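Single-stranded DNA-binding protein WHY3, chloroplastic (PDB 4KOQ) binds single-stranded DNA as a homotetramer, guarding plastid genome stability against illegitimate recombination and repressing the kinesin gene KP1 in the nucleus. Local coordinates at residues T73-G76 and N77-L81; N152-L155 and P156-G160. All coordinates share one frame; numbering follows the deposited sequence.

How the contacts relate
Ile-75 CD1 packs 3.6 Å from Leu-158 CD1, joining two helix ends of the Whirly fold that are finished by different means. Contact 1 (73-76 with 77-81) closes the short helix 72-79, which follows the first sheet; contact 2 (152-155 with 156-160) closes the long helix 141-158, which follows the second. Their centres lie about 13 Å apart. Contact 1 is partly buried and ends on a serine hydroxyl, whereas more of the residues in contact 2 are buried, and its helix is interrupted by a proline and ends on a glycine. Both touch the second subunit; contact 2 also reaches a third.

Contact 1 of 2, residues T73-G76 and N77-L81; sequences TEIG and NLVSL
Ser-80 turns back onto Gly-76 at the C-terminal end of helix 72-79, the short helix between the two four-stranded antiparallel sheets of the Whirly fold. Ser-80 OG donates to Gly-76 O over 2.9 Å, arriving 23° out of the carbonyl plane. With chi1 at 56°, OG sits between the backbone N and the carbonyl carbon of its own residue, which swings it back over the last turn. Ser-80 N adds a weak bond to Gly-76 O, at 3.3 Å, so the side chain supplies the shorter of the two links. Val-79 CG2 lies 3.4 Å from Gly-76 O as well, an apolar neighbour to this polar junction.

The three preceding carbonyls are regularly bonded: Asn-77 N, Leu-78 N and Val-79 N donate to those of Thr-73, Glu-74 and Ile-75. Glu-74 has its carboxylate gripped at both oxygens, OE1 by Ser-71 N and OE2 by His-91 NE2, which ties the helix to strand 87-91. Ile-75, Leu-78 and Val-79 pack on Phe-151 of helix 141-158, while Val-79 and Ser-80 also meet Ala-145 of the second subunit. Along the side facing helix 141-158, the branches of Ile-75 and Val-79 approach most closely at Ile-75 CG2 and Val-79 CG1, 4.4 Å apart.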
# COMPACT_ATOMS: atom_id res chain seq x y z
N THR A 73 -1.70 17.60 1.30
CA THR A 73 -2.72 17.65 2.37
C THR A 73 -4.11 17.48 1.79
O THR A 73 -4.92 16.79 2.35
CB THR A 73 -2.64 18.99 3.15
OG1 THR A 73 -1.35 19.09 3.76
CG2 THR A 73 -3.71 19.05 4.24
N GLU A 74 -4.35 18.09 0.64
CA GLU A 74 -5.64 17.93 -0.04
C GLU A 74 -5.93 16.51 -0.50
O GLU A 74 -7.04 16.02 -0.36
CB GLU A 74 -5.74 18.93 -1.19
CG GLU A 74 -5.90 20.34 -0.71
CD GLU A 74 -5.60 21.44 -1.74
OE1 GLU A 74 -5.09 21.16 -2.85
OE2 GLU A 74 -5.84 22.64 -1.42
N ILE A 75 -4.90 15.82 -1.00
CA ILE A 75 -4.98 14.41 -1.26
C ILE A 75 -5.34 13.69 0.01
O ILE A 75 -6.17 12.81 0.03
CB ILE A 75 -3.67 13.87 -1.85
CG1 ILE A 75 -3.41 14.51 -3.20
CG2 ILE A 75 -3.77 12.34 -1.91
CD1 ILE A 75 -1.95 14.56 -3.65
N GLY A 76 -4.71 14.07 1.14
CA GLY A 76 -5.09 13.45 2.38
C GLY A 76 -6.56 13.62 2.74
O GLY A 76 -7.20 12.69 3.26
N ASN A 77 -7.12 14.79 2.45
CA ASN A 77 -8.53 14.98 2.68
C ASN A 77 -9.37 14.00 1.88
O ASN A 77 -10.32 13.43 2.39
CB ASN A 77 -8.92 16.37 2.28
CG ASN A 77 -10.10 16.86 3.05
OD1 ASN A 77 -11.01 16.10 3.41
ND2 ASN A 77 -10.07 18.12 3.38
N LEU A 78 -9.02 13.86 0.61
CA LEU A 78 -9.79 12.99 -0.30
C LEU A 78 -9.72 11.56 0.12
O LEU A 78 -10.70 10.83 0.01
CB LEU A 78 -9.30 13.14 -1.74
CG LEU A 78 -9.62 14.51 -2.34
CD1 LEU A 78 -9.12 14.59 -3.75
CD2 LEU A 78 -11.12 14.68 -2.32
N VAL A 79 -8.55 11.08 0.57
CA VAL A 79 -8.45 9.67 0.92
C VAL A 79 -9.08 9.38 2.29
O VAL A 79 -9.20 8.22 2.67
CB VAL A 79 -6.97 9.09 0.93
CG1 VAL A 79 -6.36 9.14 -0.45
CG2 VAL A 79 -6.13 9.78 1.95
N SER A 80 -9.49 10.39 3.02
CA SER A 80 -10.12 10.15 4.32
C SER A 80 -11.57 10.59 4.38
O SER A 80 -12.13 10.66 5.46
CB SER A 80 -9.35 10.86 5.45
OG SER A 80 -9.22 12.23 5.24
N LEU A 81 -12.19 10.87 3.24
CA LEU A 81 -13.57 11.33 3.29
C LEU A 81 -14.52 10.25 3.79
O LEU A 81 -14.50 9.15 3.30
CB LEU A 81 -14.02 11.73 1.89
CG LEU A 81 -13.51 13.05 1.36
CD1 LEU A 81 -14.08 13.28 -0.05
CD2 LEU A 81 -13.93 14.23 2.27

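Contact 2 of 2, residues N152-L155 and P156-G160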
# COMPACT_ATOMS: atom_id res chain seq x y z
N ASN A 152 -3.14 7.02 -2.47
CA ASN A 152 -2.35 6.40 -1.40
C ASN A 152 -0.98 5.92 -1.90
O ASN A 152 0.03 6.04 -1.20
CB ASN A 152 -3.12 5.28 -0.72
CG ASN A 152 -4.00 5.78 0.38
OD1 ASN A 152 -3.58 6.60 1.19
ND2 ASN A 152 -5.23 5.29 0.43
N PHE A 153 -0.94 5.38 -3.09
CA PHE A 153 0.32 5.02 -3.72
C PHE A 153 1.27 6.22 -3.87
O PHE A 153 2.48 6.13 -3.59
CB PHE A 153 0.09 4.37 -5.08
CG PHE A 153 1.30 4.31 -5.93
CD1 PHE A 153 2.22 3.27 -5.78
CD2 PHE A 153 1.57 5.28 -6.88
CE1 PHE A 153 3.34 3.22 -6.54
CE2 PHE A 153 2.72 5.21 -7.65
CZ PHE A 153 3.61 4.19 -7.47
N VAL A 154 0.73 7.33 -4.35
CA VAL A 154 1.59 8.41 -4.80
C VAL A 154 2.06 9.30 -3.66
O VAL A 154 3.10 9.94 -3.77
CB VAL A 154 0.91 9.22 -5.93
CG1 VAL A 154 -0.05 10.22 -5.38
CG2 VAL A 154 1.96 9.85 -6.81
N LEU A 155 1.33 9.32 -2.57
CA LEU A 155 1.66 10.23 -1.49
C LEU A 155 3.12 10.14 -0.99
O LEU A 155 3.78 11.16 -0.86
CB LEU A 155 0.67 10.08 -0.34
CG LEU A 155 -0.62 10.92 -0.36
CD1 LEU A 155 -1.59 10.42 0.71
CD2 LEU A 155 -0.38 12.37 -0.15
N PRO A 156 3.62 8.92 -0.73
CA PRO A 156 5.04 8.78 -0.30
C PRO A 156 6.06 9.28 -1.31
O PRO A 156 7.11 9.80 -0.91
CB PRO A 156 5.20 7.29 -0.02
CG PRO A 156 3.94 6.66 -0.36
CD PRO A 156 2.89 7.65 -0.62
N HIS A 157 5.74 9.21 -2.59
CA HIS A 157 6.59 9.78 -3.62
C HIS A 157 6.53 11.27 -3.64
O HIS A 157 7.56 11.92 -3.82
CB HIS A 157 6.15 9.23 -4.99
CG HIS A 157 6.27 7.74 -5.06
ND1 HIS A 157 7.41 7.11 -5.48
CD2 HIS A 157 5.39 6.76 -4.72
CE1 HIS A 157 7.24 5.80 -5.40
NE2 HIS A 157 6.03 5.56 -4.93
N LEU A 158 5.34 11.85 -3.43
CA LEU A 158 5.21 13.28 -3.47
C LEU A 158 5.95 13.98 -2.34
O LEU A 158 6.36 15.16 -2.50
CB LEU A 158 3.76 13.77 -3.50
CG LEU A 158 2.89 13.21 -4.62
CD1 LEU A 158 1.48 13.78 -4.54
CD2 LEU A 158 3.45 13.40 -6.00
N ILE A 159 6.09 13.30 -1.21
CA ILE A 159 6.81 13.86 -0.07
C ILE A 159 8.29 13.46 -0.04
O ILE A 159 9.02 13.79 0.90
CB ILE A 159 6.15 13.52 1.26
CG1 ILE A 159 6.21 12.03 1.54
CG2 ILE A 159 4.69 13.98 1.25
CD1 ILE A 159 5.72 11.63 2.96
N GLY A 160 8.73 12.74 -1.06
CA GLY A 160 10.13 12.35 -1.21
C GLY A 160 10.59 11.14 -0.46
O GLY A 160 11.79 10.86 -0.46
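His-157 tilts its imidazole across one face of the Phe-153 ring, one turn back, with CD2 offset toward the rim of the phenyl. The planes are inclined by 34° and the centroids stand 4.9 Å apart, an oblique aromatic pair in which His-157 NE2 comes 3.8 Å from Phe-153 CZ. Phe-153 reaches this position with CG opposite its backbone N across the CA-CB bond (chi1 164°). The imidazole also presents an edge to the main chain: Phe-153 O lies in the ring plane, 3.2 Å from His-157 CD2. With an alanine here in place of His-157, the face of Phe-153 that the imidazole covers is likely to lose its aromatic neighbour, and Phe-153 O the ring edge beside it.

This is the last part of helix 141-158, kinked at a proline. Pro-156 has no N-H to give, and Pro-156 CD instead lies 3.3 Å from Asn-152 O, where the helical donor would otherwise stand. His-157 N does not reach back to Phe-153 O either; it makes a weak bond to Val-154 O. Leu-158 N is a second, straighter donor to Val-154 O, at 3.0 Å and nearly in line with the C=O bond. Leu-155 O is in turn satisfied by Ile-159 N. The helix closes in a Schellman motif, Gly-160 taking a positive phi of 83° while its N donates to His-157 O. Leu-158 also has a backbone bond to Gly-45, beyond the helix. Phe-164 of the third subunit packs against Val-154 and Leu-158, whose side chains meet at Val-154 CG2 and Leu-158 CD2, 3.9 Å apart.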